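Local coordinates for protein acetyltransferase (PDB 4JXR) that probably transfers the acetyl group of acetyl-CoA to an acceptor substrate, as a phosphinothricin acetyltransferase-like member of the GNAT superfamily, at residues 7-12 and 54-59; 65-70 and 92-97. All blocks are in the same frame, centred on the assembly; numbering follows the deposited sequence. Where two conformers were deposited one is given.

Interaction 1: residues 7-12 and 54-59; sequences RDAVAA and YPYVVA
Ala9 and Val58 meet methyl to methyl where the first strand of the GNAT fold, 5-8, pairs antiparallel with strand 56-60 at the edge of the mixed sheet. The packed part of this contact is apolar. Ala9 CB lies 3.6 Å from Tyr56 CD1, approaching the ring obliquely, and 4.0 Å from Val58 CG1; Phe46 of helix 39-51 closes in on both Ala9 and Tyr56. Backbone bonds fix the spacing: Arg7 and Val58 form a hydrogen-bonded pair, with Val58 N donating to Arg7 O at 2.8 Å, and Ala9 N reaches Tyr56 O beyond the last bridge.

The margin at Asp8 is polar and wetter. Asp8 and Val57 are the non-hydrogen-bonded pair, and their side chains diverge. A water accepts from Tyr56 N and lies 2.8 Å from Asp8 OD2, while the Asp8 carboxylate also makes a salt bridge with Arg111 of helix 100-115.

Arg7 forms the partly exposed rim of the Val58 face. With CG between its backbone N and carbonyl carbon (chi1 61°), it runs alongside Val58 and extends from CG to NE, bringing NH1 to Asp8 O at 3.0 Å. NH1 also pairs with Asp13, which helps fix the rotation of the guanidinium, Asp8 O lying close to its plane. Val58 CG2 sits over one face of that group, toward its rim, 3.6 Å from Arg7 NH1.

Interaction 2: residues 65-70 and 92-97; sequences AVIGYA and SPEARG
Ser92 binds Ile67 through two hydrogen bonds that converge on a single acceptor, Ile67 O. The hydroxyl gives the shorter one: Ser92 OG donates to Ile67 O at 2.8 Å, in the carbonyl plane and on a lone pair. The second comes from the backbone, Ser92 N to Ile67 O at 3.0 Å, with the donor tilted 23° from that plane. Placing OG between the backbone N and the carbonyl carbon (chi1 67°) turns the hydroxyl to the same carbonyl that the amide engages.

The carbonyl belongs to an irregular part of strand 66-74. Ile67 and Gly68 both face Ala59 of the neighbouring strand 56-60, forming a classic beta bulge. The segment 92-97 follows strand 84-91 and leads to helix 100-115, passing through a short 3-10 turn in which Ala95 N bonds to Ser92 O; Gly97, at its end, is an acetyl-CoA-binding residue of this GNAT enzyme.

Van der Waals contacts lie beside these bonds. The apolar one joins Ala95 CB to Ile67 CD1 at 4.0 Å, and Ile100 of the following helix touches both side chains; the same Ala95 CB also comes 3.4 Å from Ile67 O, methyl on carbonyl oxygen. Toward the surface the contact is looser: in the conformer given, Glu94 crosses Ile67 at about a right angle, with Glu94 OE2 3.8 Å from Ile67 CG2.

In the fold
Both contacts are largely buried, but each has a more open margin, polar and watered in interaction 1, formed by an exposed glutamate in interaction 2. Interaction 1 is strand against strand, so regular backbone bonds dominate; interaction 2 is strand against loop, and one carbonyl takes both cross-contact bonds. They meet directly: Val57 N lies 2.8 Å from Ala70 O and Ala59 O 2.8 Å from Ile67 N, probable hydrogen bonds between adjacent strands 56-60 and 66-74. Helix 100-115 packs against side chains of both contacts, and interaction 2 extends to the acetyl-CoA-binding loop.

Interaction 1: residues 7-12 and 54-59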
loop_
_atom_site.group_PDB
_atom_site.type_symbol
_atom_site.label_atom_id
_atom_site.label_comp_id
_atom_site.label_asym_id
_atom_site.label_seq_id
_atom_site.Cartn_x
_atom_site.Cartn_y
_atom_site.Cartn_z
ATOM N N ARG A 7 -24.926 -7.800 9.226
ATOM C CA ARG A 7 -24.505 -9.051 9.780
ATOM C C ARG A 7 -23.187 -9.453 9.103
ATOM O O ARG A 7 -22.822 -8.898 8.058
ATOM C CB ARG A 7 -25.579 -10.163 9.610
ATOM C CG ARG A 7 -25.912 -10.459 8.152
ATOM C CD ARG A 7 -26.605 -11.796 7.997
ATOM N NE ARG A 7 -27.098 -12.053 6.655
ATOM C CZ ARG A 7 -26.324 -12.341 5.607
ATOM N NH1 ARG A 7 -25.019 -12.572 5.741
ATOM N NH2 ARG A 7 -26.860 -12.485 4.410
ATOM N N ASP A 8 -22.515 -10.454 9.644
ATOM C CA ASP A 8 -21.330 -10.910 9.025
ATOM C C ASP A 8 -21.614 -11.566 7.694
ATOM O O ASP A 8 -22.646 -12.269 7.521
ATOM C CB ASP A 8 -20.531 -11.852 9.933
ATOM C CG ASP A 8 -19.693 -11.075 10.940
ATOM O OD1 ASP A 8 -20.066 -9.953 11.269
ATOM O OD2 ASP A 8 -18.652 -11.608 11.349
ATOM N N ALA A 9 -20.723 -11.398 6.738
ATOM C CA ALA A 9 -20.846 -12.038 5.453
ATOM C C ALA A 9 -20.610 -13.529 5.562
ATOM O O ALA A 9 -19.773 -13.983 6.335
ATOM C CB ALA A 9 -19.798 -11.436 4.511
ATOM N N VAL A 10 -21.279 -14.286 4.698
ATOM C CA VAL A 10 -21.083 -15.723 4.569
ATOM C C VAL A 10 -20.886 -16.023 3.111
ATOM O O VAL A 10 -21.177 -15.212 2.205
ATOM C CB VAL A 10 -22.272 -16.529 5.188
ATOM C CG1 VAL A 10 -22.328 -16.280 6.691
ATOM C CG2 VAL A 10 -23.554 -16.200 4.510
ATOM N N ALA A 11 -20.508 -17.275 2.818
ATOM C CA ALA A 11 -20.284 -17.671 1.435
ATOM C C ALA A 11 -21.446 -17.416 0.521
ATOM O O ALA A 11 -21.286 -17.052 -0.635
ATOM C CB ALA A 11 -19.831 -19.132 1.361
ATOM N N ALA A 12 -22.684 -17.605 1.035
ATOM C CA ALA A 12 -23.885 -17.385 0.260
ATOM C C ALA A 12 -24.105 -15.948 -0.156
ATOM O O ALA A 12 -24.932 -15.710 -1.018
ATOM C CB ALA A 12 -25.108 -17.880 1.023
ATOM N N TYR A 54 -10.017 -10.960 10.117
ATOM C CA TYR A 54 -10.603 -9.650 9.920
ATOM C C TYR A 54 -12.112 -9.740 9.727
ATOM O O TYR A 54 -12.601 -10.714 9.157
ATOM C CB TYR A 54 -9.988 -9.024 8.661
ATOM C CG TYR A 54 -8.527 -8.728 8.720
ATOM C CD1 TYR A 54 -7.974 -7.850 9.645
ATOM C CD2 TYR A 54 -7.646 -9.270 7.802
ATOM C CE1 TYR A 54 -6.640 -7.534 9.651
ATOM C CE2 TYR A 54 -6.300 -8.952 7.791
ATOM C CZ TYR A 54 -5.787 -8.068 8.717
ATOM O OH TYR A 54 -4.469 -7.762 8.670
ATOM N N PRO A 55 -12.845 -8.708 10.099
ATOM C CA PRO A 55 -14.297 -8.685 9.943
ATOM C C PRO A 55 -14.680 -8.382 8.498
ATOM O O PRO A 55 -14.091 -7.521 7.837
ATOM C CB PRO A 55 -14.743 -7.570 10.877
ATOM C CG PRO A 55 -13.543 -6.621 10.893
ATOM C CD PRO A 55 -12.370 -7.546 10.852
ATOM N N TYR A 56 -15.736 -9.040 8.051
ATOM C CA TYR A 56 -16.276 -8.885 6.692
ATOM C C TYR A 56 -17.789 -8.939 6.849
ATOM O O TYR A 56 -18.327 -9.972 7.319
ATOM C CB TYR A 56 -15.720 -9.999 5.799
ATOM C CG TYR A 56 -15.816 -9.786 4.305
ATOM C CD1 TYR A 56 -16.988 -9.339 3.688
ATOM C CD2 TYR A 56 -14.751 -10.048 3.474
ATOM C CE1 TYR A 56 -17.057 -9.196 2.305
ATOM C CE2 TYR A 56 -14.806 -9.922 2.113
ATOM C CZ TYR A 56 -16.002 -9.515 1.525
ATOM O OH TYR A 56 -16.138 -9.381 0.144
ATOM N N VAL A 57 -18.474 -7.845 6.556
ATOM C CA VAL A 57 -19.864 -7.659 6.884
ATOM C C VAL A 57 -20.688 -7.202 5.690
ATOM O O VAL A 57 -20.151 -6.670 4.708
ATOM C CB VAL A 57 -20.014 -6.679 8.088
ATOM C CG1 VAL A 57 -19.194 -7.142 9.314
ATOM C CG2 VAL A 57 -19.604 -5.299 7.728
ATOM N N VAL A 58 -21.972 -7.467 5.770
ATOM C CA VAL A 58 -22.920 -7.016 4.770
ATOM C C VAL A 58 -24.014 -6.177 5.426
ATOM O O VAL A 58 -24.330 -6.336 6.607
ATOM C CB VAL A 58 -23.557 -8.182 3.991
ATOM C CG1 VAL A 58 -22.516 -8.889 3.133
ATOM C CG2 VAL A 58 -24.248 -9.184 4.919
ATOM N N ALA A 59 -24.582 -5.310 4.602
ATOM C CA ALA A 59 -25.804 -4.556 4.917
ATOM C C ALA A 59 -26.946 -5.135 4.080
ATOM O O ALA A 59 -26.760 -5.452 2.907
ATOM C CB ALA A 59 -25.651 -3.079 4.590
HETATM O O HOH W 1 -16.532 -11.525 9.498
HETATM O O HOH W 2 -17.353 -13.196 7.445
#

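Interaction 2: residues 65-70 and 92-97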
loop_
_atom_site.group_PDB
_atom_site.type_symbol
_atom_site.label_atom_id
_atom_site.label_comp_id
_atom_site.label_asym_id
_atom_site.label_seq_id
_atom_site.Cartn_x
_atom_site.Cartn_y
_atom_site.Cartn_z
ATOM N N ALA A 65 -31.949 -8.959 1.429
ATOM C CA ALA A 65 -31.007 -8.988 0.323
ATOM C C ALA A 65 -29.783 -8.105 0.661
ATOM O O ALA A 65 -29.923 -7.039 1.249
ATOM C CB ALA A 65 -31.612 -8.438 -0.959
ATOM N N VAL A 66 -28.608 -8.555 0.226
ATOM C CA VAL A 66 -27.377 -7.782 0.439
ATOM C C VAL A 66 -27.362 -6.591 -0.473
ATOM O O VAL A 66 -27.450 -6.742 -1.692
ATOM C CB VAL A 66 -26.173 -8.687 0.165
ATOM C CG1 VAL A 66 -24.893 -7.883 0.125
ATOM C CG2 VAL A 66 -26.096 -9.791 1.220
ATOM N N ILE A 67 -27.206 -5.393 0.105
ATOM C CA ILE A 67 -27.165 -4.142 -0.650
ATOM C C ILE A 67 -25.876 -3.353 -0.465
ATOM O O ILE A 67 -25.691 -2.330 -1.078
ATOM C CB ILE A 67 -28.410 -3.271 -0.355
ATOM C CG1 ILE A 67 -28.511 -2.947 1.125
ATOM C CG2 ILE A 67 -29.670 -4.002 -0.867
ATOM C CD1 ILE A 67 -29.569 -1.955 1.478
ATOM N N GLY A 68 -24.976 -3.843 0.387
ATOM C CA GLY A 68 -23.672 -3.250 0.566
ATOM C C GLY A 68 -22.823 -4.196 1.363
ATOM O O GLY A 68 -23.326 -5.125 1.972
ATOM N N TYR A 69 -21.499 -3.927 1.386
ATOM C CA TYR A 69 -20.604 -4.764 2.190
ATOM C C TYR A 69 -19.402 -3.932 2.584
ATOM O O TYR A 69 -19.130 -2.874 2.009
ATOM C CB TYR A 69 -20.207 -6.048 1.462
ATOM C CG TYR A 69 -19.252 -5.861 0.306
ATOM C CD1 TYR A 69 -19.718 -5.575 -0.989
ATOM C CD2 TYR A 69 -17.907 -5.972 0.460
ATOM C CE1 TYR A 69 -18.865 -5.405 -2.020
ATOM C CE2 TYR A 69 -17.050 -5.794 -0.569
ATOM C CZ TYR A 69 -17.505 -5.525 -1.836
ATOM O OH TYR A 69 -16.681 -5.338 -2.913
ATOM N N ALA A 70 -18.681 -4.439 3.567
ATOM C CA ALA A 70 -17.478 -3.764 4.035
ATOM C C ALA A 70 -16.578 -4.775 4.707
ATOM O O ALA A 70 -17.053 -5.754 5.285
ATOM C CB ALA A 70 -17.822 -2.664 5.014
ATOM N N SER A 92 -24.248 -0.599 -2.999
ATOM C CA SER A 92 -25.022 -0.556 -4.241
ATOM C C SER A 92 -25.646 0.825 -4.364
ATOM O O SER A 92 -25.904 1.522 -3.367
ATOM C CB SER A 92 -26.087 -1.609 -4.237
ATOM O OG SER A 92 -27.058 -1.384 -3.293
ATOM N N PRO A 93 -25.949 1.252 -5.610
ATOM C CA PRO A 93 -26.550 2.580 -5.781
ATOM C C PRO A 93 -27.771 2.787 -4.906
ATOM O O PRO A 93 -27.918 3.888 -4.335
ATOM C CB PRO A 93 -26.891 2.598 -7.258
ATOM C CG PRO A 93 -25.759 1.803 -7.867
ATOM C CD PRO A 93 -25.589 0.654 -6.906
ATOM N N GLU A 94 -28.604 1.763 -4.746
ATOM C CA GLU A 94 -29.850 1.898 -4.006
ATOM C C GLU A 94 -29.657 2.016 -2.509
ATOM O O GLU A 94 -30.585 2.440 -1.806
ATOM C CB GLU A 94 -30.774 0.705 -4.291
ATOM C CG GLU A 94 -30.300 -0.598 -3.641
ATOM C CD GLU A 94 -31.422 -1.582 -3.346
ATOM O OE1 GLU A 94 -31.645 -2.496 -4.174
ATOM O OE2 GLU A 94 -32.064 -1.450 -2.279
ATOM N N ALA A 95 -28.448 1.677 -2.039
ATOM C CA ALA A 95 -28.122 1.744 -0.628
ATOM C C ALA A 95 -27.537 3.092 -0.222
ATOM O O ALA A 95 -27.204 3.261 0.936
ATOM C CB ALA A 95 -27.117 0.651 -0.254
ATOM N N ARG A 96 -27.287 3.997 -1.165
ATOM C CA ARG A 96 -26.614 5.255 -0.854
ATOM C C ARG A 96 -27.614 6.247 -0.285
ATOM O O ARG A 96 -28.813 6.206 -0.627
ATOM C CB ARG A 96 -25.884 5.746 -2.092
ATOM C CG ARG A 96 -24.774 4.805 -2.561
ATOM C CD ARG A 96 -24.083 5.091 -3.882
ATOM N NE ARG A 96 -23.365 3.874 -4.364
ATOM C CZ ARG A 96 -22.973 3.662 -5.622
ATOM N NH1 ARG A 96 -23.183 4.587 -6.558
ATOM N NH2 ARG A 96 -22.385 2.558 -5.982
ATOM N N GLY A 97 -27.159 7.145 0.575
ATOM C CA GLY A 97 -28.033 8.189 1.124
ATOM C C GLY A 97 -28.981 7.789 2.228
ATOM O O GLY A 97 -30.008 8.432 2.475
#